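Local coordinates for protein cytochrome c7 (Geobacter sulfurreducens, PDB 3H4N) that carries electrons through its bound c-type haems and is probably involved in Fe(III) respiration, at residues M43-D46 against W47-T51. Numbering follows the deposited sequence. Where two conformers were deposited one is given.
Sequences MGKD and WAHKT. With HEM (protoporphyrin IX containing Fe), chain E.
Met-43 reaches four residues along the chain to lay its methyl on Trp-47 while its middle brushes a haem. From CB outward, CG sits anti to the backbone N (chi1 -173°) and passes 3.3 Å from HEM O1D, a propionate oxygen. The chain then bends twice, so that SD stands obliquely beside the indole, a Met-aromatic contact with the six-membered ring, and CE folds over the face of that ring as a CH-pi contact, 3.6 Å from Trp-47 CE3. Below the other face lies Thr-51 OG1, and Cys-31 and Ile-40 from loops also touch this tryptophan, as does a second haem. With the indole of Trp-47 cut back to an alanine, the Met-43 methyl would probably lose its aromatic floor and a gap is likely to open beside that second haem.

On the flank facing the first haem, His-49 binds the iron through NE2 at 2.1 Å, and His-70 also binds this iron. Lys-45 covers the imidazole from one side, its carbonyl O lying over a ring face and its CG 3.4 Å from His-49 ND1. That same Lys-45 O accepts the backbone N-H of His-49 at 3.0 Å, so one oxygen both holds the helix turn and backs the ligand ring. One residue earlier, Ala-48 presses CB against HEM C2D at 3.2 Å, and its N donates a nearly straight bond (163°) to Gly-44 O at 2.9 Å. Gly-44 is the N-cap residue, and the Lys-50 N to Asp-46 O bond is longer and more bent, where the helix widens into a pi-type turn at 48-51. Altogether these are the N-capped first turns of helix 45-59, presenting an axial histidine to a bis-histidine-coordinated haem, as in the cytochrome c3/c7 family, set between closely packed haems.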
ATOM      1  N   MET A  43       5.650  -0.836   8.586  1.00  6.73           N
ATOM      2  CA  MET A  43       5.855  -1.011   7.146  1.00  7.07           C
ATOM      3  C   MET A  43       7.026  -1.941   6.856  1.00  7.04           C
ATOM      4  O   MET A  43       8.106  -1.834   7.434  1.00  7.91           O
ATOM      5  CB  MET A  43       6.104   0.341   6.456  1.00  7.34           C
ATOM      6  CG  MET A  43       6.166   0.276   4.926  1.00  8.84           C
ATOM      7  SD  MET A  43       4.766  -0.544   4.127  1.00 10.66           S
ATOM      8  CE  MET A  43       3.454   0.581   4.622  1.00 11.24           C
ATOM      9  N   GLY A  44       6.791  -2.844   5.925  1.00  6.33           N
ATOM     10  CA  GLY A  44       7.755  -3.846   5.508  1.00  6.79           C
ATOM     11  C   GLY A  44       7.042  -4.908   4.708  1.00  6.68           C
ATOM     12  O   GLY A  44       5.876  -4.752   4.370  1.00  6.76           O
ATOM     13  N   LYS A  45       7.737  -5.994   4.411  1.00  7.12           N
ATOM     14  CA  LYS A  45       7.210  -7.103   3.651  1.00  7.63           C
ATOM     15  C   LYS A  45       5.934  -7.679   4.274  1.00  6.58           C
ATOM     16  O   LYS A  45       4.963  -7.906   3.562  1.00  7.15           O
ATOM     17  CB  LYS A  45       8.306  -8.166   3.555  1.00  8.74           C
ATOM     18  CG  LYS A  45       7.897  -9.470   2.943  1.00 10.68           C
ATOM     19  CD  LYS A  45       9.077 -10.454   2.843  1.00 13.71           C
ATOM     20  CE  LYS A  45       9.668 -10.802   4.187  1.00 14.71           C
ATOM     21  NZ  LYS A  45      10.098 -12.210   4.325  1.00 16.57           N
ATOM     22  N   ASP A  46       5.927  -7.939   5.584  1.00  6.47           N
ATOM     23  CA  ASP A  46       4.758  -8.551   6.224  1.00  6.94           C
ATOM     24  C   ASP A  46       3.542  -7.645   6.097  1.00  6.57           C
ATOM     25  O   ASP A  46       2.443  -8.091   5.778  1.00  7.48           O
ATOM     26  CB  ASP A  46       5.027  -8.859   7.709  0.50  7.24           C
ATOM     27  CG  ASP A  46       6.098  -9.929   7.903  0.50  9.05           C
ATOM     28  OD1 ASP A  46       6.631 -10.045   9.034  0.50 10.68           O
ATOM     29  OD2 ASP A  46       6.475 -10.687   6.985  0.50  9.56           O
ATOM     30  N   TRP A  47       3.749  -6.350   6.328  1.00  6.57           N
ATOM     31  CA  TRP A  47       2.665  -5.373   6.259  1.00  6.73           C
ATOM     32  C   TRP A  47       2.124  -5.303   4.842  1.00  6.32           C
ATOM     33  O   TRP A  47       0.906  -5.368   4.610  1.00  6.19           O
ATOM     34  CB  TRP A  47       3.194  -3.989   6.660  1.00  6.61           C
ATOM     35  CG  TRP A  47       2.152  -2.976   7.087  1.00  5.99           C
ATOM     36  CD1 TRP A  47       1.874  -2.598   8.370  1.00  6.68           C
ATOM     37  CD2 TRP A  47       1.278  -2.192   6.241  1.00  5.59           C
ATOM     38  NE1 TRP A  47       0.890  -1.642   8.380  1.00  6.89           N
ATOM     39  CE2 TRP A  47       0.507  -1.370   7.093  1.00  5.65           C
ATOM     40  CE3 TRP A  47       1.074  -2.094   4.858  1.00  6.22           C
ATOM     41  CZ2 TRP A  47      -0.453  -0.484   6.613  1.00  5.88           C
ATOM     42  CZ3 TRP A  47       0.128  -1.197   4.383  1.00  6.53           C
ATOM     43  CH2 TRP A  47      -0.634  -0.418   5.263  1.00  6.70           C
ATOM     44  N   ALA A  48       3.026  -5.150   3.880  1.00  6.05           N
ATOM     45  CA  ALA A  48       2.627  -4.905   2.499  1.00  6.08           C
ATOM     46  C   ALA A  48       1.923  -6.105   1.859  1.00  5.87           C
ATOM     47  O   ALA A  48       0.892  -5.976   1.177  1.00  5.98           O
ATOM     48  CB  ALA A  48       3.823  -4.517   1.673  1.00  6.04           C
ATOM     49  N   HIS A  49       2.475  -7.285   2.081  1.00  5.66           N
ATOM     50  CA  HIS A  49       1.939  -8.487   1.467  1.00  5.87           C
ATOM     51  C   HIS A  49       0.623  -8.944   2.129  1.00  6.44           C
ATOM     52  O   HIS A  49      -0.085  -9.789   1.579  1.00  8.79           O
ATOM     53  CB  HIS A  49       2.955  -9.605   1.493  1.00  5.47           C
ATOM     54  CG  HIS A  49       4.209  -9.357   0.713  1.00  5.37           C
ATOM     55  ND1 HIS A  49       5.375 -10.092   0.784  1.00  7.36           N
ATOM     56  CD2 HIS A  49       4.453  -8.359  -0.158  1.00  3.08           C
ATOM     57  CE1 HIS A  49       6.259  -9.565  -0.051  1.00  2.64           C
ATOM     58  NE2 HIS A  49       5.723  -8.516  -0.635  1.00  6.71           N
ATOM     59  N   LYS A  50       0.300  -8.396   3.295  1.00  5.76           N
ATOM     60  CA  LYS A  50      -1.016  -8.566   3.917  1.00  6.28           C
ATOM     61  C   LYS A  50      -1.982  -7.479   3.447  1.00  6.00           C
ATOM     62  O   LYS A  50      -2.979  -7.762   2.805  1.00  6.63           O
ATOM     63  CB  LYS A  50      -0.886  -8.493   5.441  1.00  6.39           C
ATOM     64  CG  LYS A  50      -2.223  -8.478   6.203  1.00  8.03           C
ATOM     65  CD  LYS A  50      -1.963  -8.404   7.705  1.00 10.32           C
ATOM     66  CE  LYS A  50      -3.230  -8.308   8.546  1.00 12.54           C
ATOM     67  NZ  LYS A  50      -4.165  -9.437   8.315  1.00 14.29           N
ATOM     68  N   THR A  51      -1.674  -6.229   3.778  1.00  6.28           N
ATOM     69  CA  THR A  51      -2.628  -5.137   3.629  1.00  6.78           C
ATOM     70  C   THR A  51      -2.749  -4.597   2.212  1.00  6.71           C
ATOM     71  O   THR A  51      -3.860  -4.361   1.734  1.00  6.51           O
ATOM     72  CB  THR A  51      -2.266  -4.025   4.600  1.00  7.04           C
ATOM     73  OG1 THR A  51      -2.346  -4.530   5.938  1.00  8.08           O
ATOM     74  CG2 THR A  51      -3.251  -2.871   4.526  1.00  7.13           C
TER
HETATM   75  CHA HEM E  74       8.557  -6.144   0.498  1.00  5.22           C
HETATM   76  CHB HEM E  74       9.080  -9.858  -2.561  1.00  5.49           C
HETATM   77  CHC HEM E  74       4.623  -8.961  -4.138  1.00  4.12           C
HETATM   78  CHD HEM E  74       4.814  -4.591  -2.160  1.00  4.02           C
HETATM   79  C1A HEM E  74       9.103  -7.225  -0.156  1.00  4.87           C
HETATM   80  C2A HEM E  74      10.396  -7.828   0.101  1.00  5.71           C
HETATM   81  C3A HEM E  74      10.530  -8.856  -0.758  1.00  4.95           C
HETATM   82  C4A HEM E  74       9.328  -8.934  -1.564  1.00  4.86           C
HETATM   83  CMA HEM E  74      11.726  -9.810  -0.915  1.00  5.90           C
HETATM   84  CAA HEM E  74      11.424  -7.325   1.146  1.00  7.45           C
HETATM   85  CBA HEM E  74      12.300  -6.272   0.464  1.00  8.36           C
HETATM   86  CGA HEM E  74      13.369  -5.672   1.351  1.00 10.33           C
HETATM   87  O1A HEM E  74      13.235  -5.679   2.593  1.00 13.35           O
HETATM   88  O2A HEM E  74      14.358  -5.136   0.806  1.00  8.92           O
HETATM   89  C1B HEM E  74       7.874  -9.972  -3.232  1.00  4.67           C
HETATM   90  C2B HEM E  74       7.468 -11.079  -4.069  1.00  4.76           C
HETATM   91  C3B HEM E  74       6.233 -10.829  -4.510  1.00  4.75           C
HETATM   92  C4B HEM E  74       5.833  -9.564  -3.933  1.00  4.36           C
HETATM   93  CMB HEM E  74       8.393 -12.275  -4.400  1.00  5.62           C
HETATM   94  CAB HEM E  74       5.322 -11.703  -5.402  1.00  5.73           C
HETATM   95  CBB HEM E  74       5.082 -12.975  -4.946  1.00  6.34           C
HETATM   96  C1C HEM E  74       4.288  -7.671  -3.791  1.00  4.51           C
HETATM   97  C2C HEM E  74       3.128  -6.934  -4.260  1.00  5.32           C
HETATM   98  C3C HEM E  74       3.198  -5.703  -3.720  1.00  5.95           C
HETATM   99  C4C HEM E  74       4.378  -5.647  -2.883  1.00  4.63           C
HETATM  100  CMC HEM E  74       2.080  -7.502  -5.232  1.00  6.63           C
HETATM  101  CAC HEM E  74       2.226  -4.510  -3.882  1.00  6.85           C
HETATM  102  CBC HEM E  74       0.891  -4.702  -3.699  1.00  6.39           C
HETATM  103  C1D HEM E  74       5.814  -4.637  -1.235  1.00  4.97           C
HETATM  104  C2D HEM E  74       6.089  -3.567  -0.336  1.00  5.63           C
HETATM  105  C3D HEM E  74       7.219  -4.049   0.510  1.00  5.37           C
HETATM  106  C4D HEM E  74       7.537  -5.364   0.037  1.00  4.85           C
HETATM  107  CMD HEM E  74       5.375  -2.225  -0.250  1.00  7.10           C
HETATM  108  CAD HEM E  74       7.857  -3.272   1.660  1.00  5.76           C
HETATM  109  CBD HEM E  74       8.921  -2.251   1.251  1.00  7.20           C
HETATM  110  CGD HEM E  74       9.340  -1.344   2.418  0.50  7.92           C
HETATM  111  O1D HEM E  74       8.680  -1.344   3.485  0.50  9.64           O
HETATM  112  O2D HEM E  74      10.352  -0.585   2.339  0.50  8.30           O
HETATM  113  NA  HEM E  74       8.482  -7.906  -1.176  1.00  5.26           N
HETATM  114  NB  HEM E  74       6.839  -9.065  -3.152  1.00  4.22           N
HETATM  115  NC  HEM E  74       5.022  -6.843  -2.971  1.00  4.88           N
HETATM  116  ND  HEM E  74       6.690  -5.680  -1.004  1.00  5.20           N
HETATM  117 FE   HEM E  74       6.738  -7.399  -2.067  1.00  5.06          FE